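Local atomic coordinates of dual oxidase maturation factor 1 (Mus musculus, PDB entry 6WXU), a protein that may be required for the maturation of the dual oxidase DUOX1 and for its transport from the endoplasmic reticulum to the plasma membrane. Residues Y156-L169 and L230-L243. Numbering follows the deposited sequence.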
ATOM      1  N   TYR B 156       3.958 -16.506 -13.738  1.00 42.05           N
ATOM      2  CA  TYR B 156       5.189 -17.217 -14.065  1.00 42.05           C
ATOM      3  C   TYR B 156       6.091 -16.370 -14.951  1.00 42.05           C
ATOM      4  O   TYR B 156       7.252 -16.095 -14.612  1.00 42.05           O
ATOM      5  CB  TYR B 156       4.827 -18.533 -14.745  1.00 42.05           C
ATOM      6  CG  TYR B 156       5.976 -19.323 -15.301  1.00 42.05           C
ATOM      7  CD1 TYR B 156       6.901 -19.916 -14.465  1.00 42.05           C
ATOM      8  CD2 TYR B 156       6.110 -19.516 -16.664  1.00 42.05           C
ATOM      9  CE1 TYR B 156       7.937 -20.653 -14.971  1.00 42.05           C
ATOM     10  CE2 TYR B 156       7.141 -20.252 -17.177  1.00 42.05           C
ATOM     11  CZ  TYR B 156       8.051 -20.818 -16.327  1.00 42.05           C
ATOM     12  OH  TYR B 156       9.087 -21.557 -16.832  1.00 42.05           O
ATOM     13  N   LEU B 157       5.569 -15.938 -16.099  1.00 41.76           N
ATOM     14  CA  LEU B 157       6.366 -15.110 -16.993  1.00 41.76           C
ATOM     15  C   LEU B 157       6.721 -13.778 -16.356  1.00 41.76           C
ATOM     16  O   LEU B 157       7.761 -13.198 -16.677  1.00 41.76           O
ATOM     17  CB  LEU B 157       5.622 -14.883 -18.303  1.00 41.76           C
ATOM     18  CG  LEU B 157       5.400 -16.125 -19.155  1.00 41.76           C
ATOM     19  CD1 LEU B 157       4.748 -15.747 -20.463  1.00 41.76           C
ATOM     20  CD2 LEU B 157       6.712 -16.827 -19.398  1.00 41.76           C
ATOM     21  N   ALA B 158       5.879 -13.273 -15.455  1.00 42.34           N
ATOM     22  CA  ALA B 158       6.163 -11.988 -14.834  1.00 42.34           C
ATOM     23  C   ALA B 158       7.278 -12.092 -13.812  1.00 42.34           C
ATOM     24  O   ALA B 158       8.006 -11.120 -13.596  1.00 42.34           O
ATOM     25  CB  ALA B 158       4.910 -11.435 -14.171  1.00 42.34           C
ATOM     26  N   GLU B 159       7.423 -13.244 -13.168  1.00 44.04           N
ATOM     27  CA  GLU B 159       8.487 -13.415 -12.195  1.00 44.04           C
ATOM     28  C   GLU B 159       9.796 -13.848 -12.823  1.00 44.04           C
ATOM     29  O   GLU B 159      10.833 -13.771 -12.160  1.00 44.04           O
ATOM     30  CB  GLU B 159       8.092 -14.437 -11.135  1.00 44.04           C
ATOM     31  CG  GLU B 159       8.319 -15.859 -11.561  1.00 44.04           C
ATOM     32  CD  GLU B 159       8.415 -16.794 -10.387  1.00 44.04           C
ATOM     33  OE1 GLU B 159       8.966 -16.384  -9.345  1.00 44.04           O
ATOM     34  OE2 GLU B 159       7.933 -17.939 -10.499  1.00 44.04           O
ATOM     35  N   LYS B 160       9.775 -14.316 -14.071  1.00 42.67           N
ATOM     36  CA  LYS B 160      11.037 -14.584 -14.757  1.00 42.67           C
ATOM     37  C   LYS B 160      11.924 -13.344 -14.825  1.00 42.67           C
ATOM     38  O   LYS B 160      13.151 -13.467 -14.854  1.00 42.67           O
ATOM     39  CB  LYS B 160      10.775 -15.110 -16.164  1.00 42.67           C
ATOM     40  CG  LYS B 160      10.293 -16.537 -16.219  1.00 42.67           C
ATOM     41  CD  LYS B 160      11.383 -17.493 -15.816  1.00 42.67           C
ATOM     42  CE  LYS B 160      10.936 -18.921 -15.986  1.00 42.67           C
ATOM     43  NZ  LYS B 160      12.028 -19.872 -15.682  1.00 42.67           N
ATOM     44  N   PHE B 161      11.332 -12.152 -14.847  1.00 43.88           N
ATOM     45  CA  PHE B 161      12.068 -10.902 -14.982  1.00 43.88           C
ATOM     46  C   PHE B 161      12.237 -10.164 -13.666  1.00 43.88           C
ATOM     47  O   PHE B 161      12.613  -8.991 -13.673  1.00 43.88           O
ATOM     48  CB  PHE B 161      11.371  -9.977 -15.979  1.00 43.88           C
ATOM     49  CG  PHE B 161      11.349 -10.498 -17.372  1.00 43.88           C
ATOM     50  CD1 PHE B 161      10.343 -11.342 -17.786  1.00 43.88           C
ATOM     51  CD2 PHE B 161      12.329 -10.140 -18.271  1.00 43.88           C
ATOM     52  CE1 PHE B 161      10.321 -11.828 -19.063  1.00 43.88           C
ATOM     53  CE2 PHE B 161      12.310 -10.621 -19.553  1.00 43.88           C
ATOM     54  CZ  PHE B 161      11.306 -11.465 -19.950  1.00 43.88           C
ATOM     55  N   THR B 162      11.962 -10.810 -12.547  1.00 47.10           N
ATOM     56  CA  THR B 162      11.940 -10.132 -11.266  1.00 47.10           C
ATOM     57  C   THR B 162      13.358  -9.984 -10.723  1.00 47.10           C
ATOM     58  O   THR B 162      14.257 -10.737 -11.104  1.00 47.10           O
ATOM     59  CB  THR B 162      11.045 -10.906 -10.296  1.00 47.10           C
ATOM     60  OG1 THR B 162      10.271  -9.989  -9.518  1.00 47.10           O
ATOM     61  CG2 THR B 162      11.856 -11.773  -9.368  1.00 47.10           C
ATOM     62  N   PRO B 163      13.598  -8.993  -9.865  1.00 47.86           N
ATOM     63  CA  PRO B 163      14.942  -8.819  -9.305  1.00 47.86           C
ATOM     64  C   PRO B 163      15.347 -10.010  -8.455  1.00 47.86           C
ATOM     65  O   PRO B 163      14.550 -10.545  -7.683  1.00 47.86           O
ATOM     66  CB  PRO B 163      14.811  -7.551  -8.456  1.00 47.86           C
ATOM     67  CG  PRO B 163      13.660  -6.840  -9.010  1.00 47.86           C
ATOM     68  CD  PRO B 163      12.711  -7.879  -9.504  1.00 47.86           C
ATOM     69  N   ARG B 164      16.605 -10.418  -8.600  1.00 54.31           N
ATOM     70  CA  ARG B 164      17.166 -11.543  -7.858  1.00 54.31           C
ATOM     71  C   ARG B 164      16.402 -12.835  -8.152  1.00 54.31           C
ATOM     72  O   ARG B 164      15.821 -13.466  -7.271  1.00 54.31           O
ATOM     73  CB  ARG B 164      17.201 -11.247  -6.357  1.00 54.31           C
ATOM     74  CG  ARG B 164      18.503 -10.629  -5.899  1.00 54.31           C
ATOM     75  CD  ARG B 164      18.328  -9.854  -4.611  1.00 54.31           C
ATOM     76  NE  ARG B 164      17.636  -8.589  -4.828  1.00 54.31           N
ATOM     77  CZ  ARG B 164      18.234  -7.478  -5.242  1.00 54.31           C
ATOM     78  NH1 ARG B 164      19.536  -7.480  -5.488  1.00 54.31           N
ATOM     79  NH2 ARG B 164      17.533  -6.366  -5.414  1.00 54.31           N
ATOM     80  N   SER B 165      16.412 -13.211  -9.413  1.00 51.81           N
ATOM     81  CA  SER B 165      15.929 -14.496  -9.871  1.00 51.81           C
ATOM     82  C   SER B 165      17.095 -15.335 -10.367  1.00 51.81           C
ATOM     83  O   SER B 165      18.110 -14.785 -10.800  1.00 51.81           O
ATOM     84  CB  SER B 165      14.911 -14.345 -11.004  1.00 51.81           C
ATOM     85  OG  SER B 165      13.611 -14.150 -10.493  1.00 51.81           O
ATOM     86  N   PRO B 166      16.991 -16.666 -10.320  1.00 50.73           N
ATOM     87  CA  PRO B 166      18.097 -17.500 -10.813  1.00 50.73           C
ATOM     88  C   PRO B 166      18.521 -17.184 -12.235  1.00 50.73           C
ATOM     89  O   PRO B 166      19.662 -17.480 -12.604  1.00 50.73           O
ATOM     90  CB  PRO B 166      17.534 -18.919 -10.700  1.00 50.73           C
ATOM     91  CG  PRO B 166      16.555 -18.831  -9.614  1.00 50.73           C
ATOM     92  CD  PRO B 166      15.922 -17.480  -9.722  1.00 50.73           C
ATOM     93  N   CYS B 167      17.651 -16.591 -13.042  1.00 58.94           N
ATOM     94  CA  CYS B 167      17.990 -16.135 -14.385  1.00 58.94           C
ATOM     95  C   CYS B 167      18.087 -14.616 -14.341  1.00 58.94           C
ATOM     96  O   CYS B 167      17.069 -13.926 -14.229  1.00 58.94           O
ATOM     97  CB  CYS B 167      16.944 -16.597 -15.392  1.00 58.94           C
ATOM     98  SG  CYS B 167      17.184 -15.916 -17.041  1.00 58.94           S
ATOM     99  N   GLY B 168      19.303 -14.095 -14.431  1.00 54.99           N
ATOM    100  CA  GLY B 168      19.515 -12.679 -14.216  1.00 54.99           C
ATOM    101  C   GLY B 168      19.129 -11.796 -15.381  1.00 54.99           C
ATOM    102  O   GLY B 168      20.001 -11.246 -16.056  1.00 54.99           O
ATOM    103  N   LEU B 169      17.831 -11.643 -15.629  1.00 49.91           N
ATOM    104  CA  LEU B 169      17.362 -10.799 -16.719  1.00 49.91           C
ATOM    105  C   LEU B 169      17.114  -9.361 -16.299  1.00 49.91           C
ATOM    106  O   LEU B 169      17.152  -8.469 -17.153  1.00 49.91           O
ATOM    107  CB  LEU B 169      16.069 -11.360 -17.309  1.00 49.91           C
ATOM    108  CG  LEU B 169      16.123 -12.772 -17.875  1.00 49.91           C
ATOM    109  CD1 LEU B 169      14.773 -13.178 -18.386  1.00 49.91           C
ATOM    110  CD2 LEU B 169      17.145 -12.857 -18.974  1.00 49.91           C
ATOM    111  N   LEU B 230      21.265 -13.541 -23.564  1.00 64.43           N
ATOM    112  CA  LEU B 230      20.988 -13.813 -22.161  1.00 64.43           C
ATOM    113  C   LEU B 230      19.669 -14.528 -21.930  1.00 64.43           C
ATOM    114  O   LEU B 230      19.603 -15.427 -21.090  1.00 64.43           O
ATOM    115  CB  LEU B 230      20.998 -12.505 -21.368  1.00 64.43           C
ATOM    116  CG  LEU B 230      20.940 -12.690 -19.856  1.00 64.43           C
ATOM    117  CD1 LEU B 230      22.274 -13.173 -19.315  1.00 64.43           C
ATOM    118  CD2 LEU B 230      20.536 -11.402 -19.207  1.00 64.43           C
ATOM    119  N   ILE B 231      18.606 -14.148 -22.644  1.00 63.57           N
ATOM    120  CA  ILE B 231      17.322 -14.828 -22.490  1.00 63.57           C
ATOM    121  C   ILE B 231      17.258 -16.120 -23.282  1.00 63.57           C
ATOM    122  O   ILE B 231      16.278 -16.865 -23.162  1.00 63.57           O
ATOM    123  CB  ILE B 231      16.167 -13.901 -22.911  1.00 63.57           C
ATOM    124  CG1 ILE B 231      14.858 -14.339 -22.252  1.00 63.57           C
ATOM    125  CG2 ILE B 231      16.033 -13.876 -24.422  1.00 63.57           C
ATOM    126  CD1 ILE B 231      13.678 -13.474 -22.596  1.00 63.57           C
ATOM    127  N   SER B 232      18.281 -16.414 -24.085  1.00 67.22           N
ATOM    128  CA  SER B 232      18.256 -17.645 -24.873  1.00 67.22           C
ATOM    129  C   SER B 232      18.353 -18.894 -24.007  1.00 67.22           C
ATOM    130  O   SER B 232      17.549 -19.821 -24.210  1.00 67.22           O
ATOM    131  CB  SER B 232      19.356 -17.602 -25.937  1.00 67.22           C
ATOM    132  OG  SER B 232      19.350 -18.780 -26.720  1.00 67.22           O
ATOM    133  N   PRO B 233      19.279 -19.004 -23.044  1.00 66.81           N
ATOM    134  CA  PRO B 233      19.358 -20.251 -22.268  1.00 66.81           C
ATOM    135  C   PRO B 233      18.288 -20.403 -21.201  1.00 66.81           C
ATOM    136  O   PRO B 233      18.018 -21.540 -20.796  1.00 66.81           O
ATOM    137  CB  PRO B 233      20.752 -20.176 -21.634  1.00 66.81           C
ATOM    138  CG  PRO B 233      20.998 -18.736 -21.486  1.00 66.81           C
ATOM    139  CD  PRO B 233      20.384 -18.094 -22.695  1.00 66.81           C
ATOM    140  N   CYS B 234      17.673 -19.326 -20.737  1.00 64.53           N
ATOM    141  CA  CYS B 234      16.713 -19.446 -19.644  1.00 64.53           C
ATOM    142  C   CYS B 234      15.412 -20.057 -20.148  1.00 64.53           C
ATOM    143  O   CYS B 234      14.855 -19.583 -21.144  1.00 64.53           O
ATOM    144  CB  CYS B 234      16.454 -18.090 -19.008  1.00 64.53           C
ATOM    145  SG  CYS B 234      17.901 -17.462 -18.136  1.00 64.53           S
ATOM    146  N   PRO B 235      14.897 -21.095 -19.495  1.00 55.72           N
ATOM    147  CA  PRO B 235      13.718 -21.787 -20.017  1.00 55.72           C
ATOM    148  C   PRO B 235      12.438 -21.014 -19.754  1.00 55.72           C
ATOM    149  O   PRO B 235      12.230 -20.458 -18.673  1.00 55.72           O
ATOM    150  CB  PRO B 235      13.728 -23.111 -19.249  1.00 55.72           C
ATOM    151  CG  PRO B 235      14.351 -22.761 -17.954  1.00 55.72           C
ATOM    152  CD  PRO B 235      15.386 -21.711 -18.250  1.00 55.72           C
ATOM    153  N   LEU B 236      11.578 -20.985 -20.766  1.00 50.00           N
ATOM    154  CA  LEU B 236      10.261 -20.377 -20.655  1.00 50.00           C
ATOM    155  C   LEU B 236       9.192 -21.413 -20.960  1.00 50.00           C
ATOM    156  O   LEU B 236       8.284 -21.159 -21.754  1.00 50.00           O
ATOM    157  CB  LEU B 236      10.140 -19.182 -21.596  1.00 50.00           C
ATOM    158  CG  LEU B 236      10.966 -17.947 -21.250  1.00 50.00           C
ATOM    159  CD1 LEU B 236      11.011 -17.003 -22.425  1.00 50.00           C
ATOM    160  CD2 LEU B 236      10.375 -17.255 -20.052  1.00 50.00           C
ATOM    161  N   ARG B 237       9.306 -22.590 -20.354  1.00 48.09           N
ATOM    162  CA  ARG B 237       8.363 -23.668 -20.609  1.00 48.09           C
ATOM    163  C   ARG B 237       7.015 -23.363 -19.973  1.00 48.09           C
ATOM    164  O   ARG B 237       6.942 -22.993 -18.799  1.00 48.09           O
ATOM    165  CB  ARG B 237       8.908 -24.980 -20.060  1.00 48.09           C
ATOM    166  CG  ARG B 237      10.392 -25.157 -20.261  1.00 48.09           C
ATOM    167  CD  ARG B 237      10.705 -25.413 -21.705  1.00 48.09           C
ATOM    168  NE  ARG B 237      10.282 -26.743 -22.118  1.00 48.09           N
ATOM    169  CZ  ARG B 237      11.119 -27.702 -22.491  1.00 48.09           C
ATOM    170  NH1 ARG B 237      10.652 -28.887 -22.856  1.00 48.09           N
ATOM    171  NH2 ARG B 237      12.421 -27.472 -22.509  1.00 48.09           N
ATOM    172  N   LEU B 238       5.943 -23.526 -20.746  1.00 49.08           N
ATOM    173  CA  LEU B 238       4.572 -23.358 -20.263  1.00 49.08           C
ATOM    174  C   LEU B 238       3.813 -24.640 -20.579  1.00 49.08           C
ATOM    175  O   LEU B 238       3.140 -24.737 -21.606  1.00 49.08           O
ATOM    176  CB  LEU B 238       3.910 -22.156 -20.903  1.00 49.08           C
ATOM    177  CG  LEU B 238       4.392 -20.775 -20.487  1.00 49.08           C
ATOM    178  CD1 LEU B 238       4.180 -19.807 -21.621  1.00 49.08           C
ATOM    179  CD2 LEU B 238       3.639 -20.321 -19.261  1.00 49.08           C
ATOM    180  N   GLY B 239       3.908 -25.619 -19.688  1.00 51.38           N
ATOM    181  CA  GLY B 239       3.305 -26.907 -19.948  1.00 51.38           C
ATOM    182  C   GLY B 239       4.069 -27.693 -20.992  1.00 51.38           C
ATOM    183  O   GLY B 239       5.257 -27.976 -20.816  1.00 51.38           O
ATOM    184  N   THR B 240       3.402 -28.043 -22.088  1.00 53.36           N
ATOM    185  CA  THR B 240       4.007 -28.814 -23.164  1.00 53.36           C
ATOM    186  C   THR B 240       4.602 -27.945 -24.262  1.00 53.36           C
ATOM    187  O   THR B 240       5.034 -28.480 -25.287  1.00 53.36           O
ATOM    188  CB  THR B 240       2.977 -29.761 -23.779  1.00 53.36           C
ATOM    189  OG1 THR B 240       1.679 -29.158 -23.716  1.00 53.36           O
ATOM    190  CG2 THR B 240       2.960 -31.087 -23.044  1.00 53.36           C
ATOM    191  N   ALA B 241       4.638 -26.629 -24.077  1.00 50.70           N
ATOM    192  CA  ALA B 241       5.093 -25.709 -25.106  1.00 50.70           C
ATOM    193  C   ALA B 241       6.227 -24.846 -24.579  1.00 50.70           C
ATOM    194  O   ALA B 241       6.217 -24.437 -23.416  1.00 50.70           O
ATOM    195  CB  ALA B 241       3.950 -24.820 -25.589  1.00 50.70           C
ATOM    196  N   VAL B 242       7.196 -24.569 -25.444  1.00 49.69           N
ATOM    197  CA  VAL B 242       8.308 -23.682 -25.131  1.00 49.69           C
ATOM    198  C   VAL B 242       8.072 -22.353 -25.830  1.00 49.69           C
ATOM    199  O   VAL B 242       7.429 -22.284 -26.882  1.00 49.69           O
ATOM    200  CB  VAL B 242       9.655 -24.306 -25.546  1.00 49.69           C
ATOM    201  CG1 VAL B 242       9.659 -25.777 -25.228  1.00 49.69           C
ATOM    202  CG2 VAL B 242       9.903 -24.103 -27.019  1.00 49.69           C
ATOM    203  N   LEU B 243       8.579 -21.281 -25.235  1.00 47.50           N
ATOM    204  CA  LEU B 243       8.380 -19.932 -25.745  1.00 47.50           C
ATOM    205  C   LEU B 243       9.729 -19.362 -26.153  1.00 47.50           C
ATOM    206  O   LEU B 243      10.626 -19.223 -25.316  1.00 47.50           O
ATOM    207  CB  LEU B 243       7.705 -19.049 -24.695  1.00 47.50           C
ATOM    208  CG  LEU B 243       6.880 -17.847 -25.150  1.00 47.50           C
ATOM    209  CD1 LEU B 243       5.961 -17.409 -24.043  1.00 47.50           C
ATOM    210  CD2 LEU B 243       7.773 -16.708 -25.534  1.00 47.50           C
TER
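Cys-167 and Cys-234 join two predicted extracellular segments through a disulfide, a worked example of how a covalent cross-link, one lysine-to-carbonyl hydrogen bond and a run of apolar contacts can together hold two segments that are mostly loop, each entered from a short helix. SG of Cys-167 stands anti to its backbone N (chi1 173°), whereas SG of Cys-234 lies beside its own; the two sulfurs meet at 2.0 Å with a chi3 of 99°, close to the 90° such bonds favour.

Beyond the bridge, Lys-160 bends at chi2 (-69°) and then runs extended, carrying NZ into a hydrogen bond with the carbonyl O of Pro-235 at 3.1 Å, nearly in line with the C=O bond. NZ of Lys-160 also forms a salt bridge with an acidic side chain on the chain of another protein, so one ammonium group serves both the Pro-235 carbonyl and the partner. CG of Lys-160 passes CD2 of Leu-236 on the way (3.9 Å), the two side chains running in opposite directions. CD2 of Leu-236 also packs against CD2 of Leu-157 at 3.7 Å, the two leucine side chains crossing nearly perpendicularly.

Tyr-156 extends alongside the chain at Arg-237, with its CD2 3.7 Å from CD2 of Leu-238, while its OH is hydrogen-bonded to an acidic side chain of the other protein. Val-99 of strand 94-103 touches both Leu-157 and Leu-238, seating this end of the contact on the sheet.

At the other end, Leu-169 sets CD1 above one face of the Phe-161 ring, displaced toward its rim, and 4.0 Å from CG1 of Ile-231, whose CD1 in turn approaches CZ of Phe-161 at 4.1 Å.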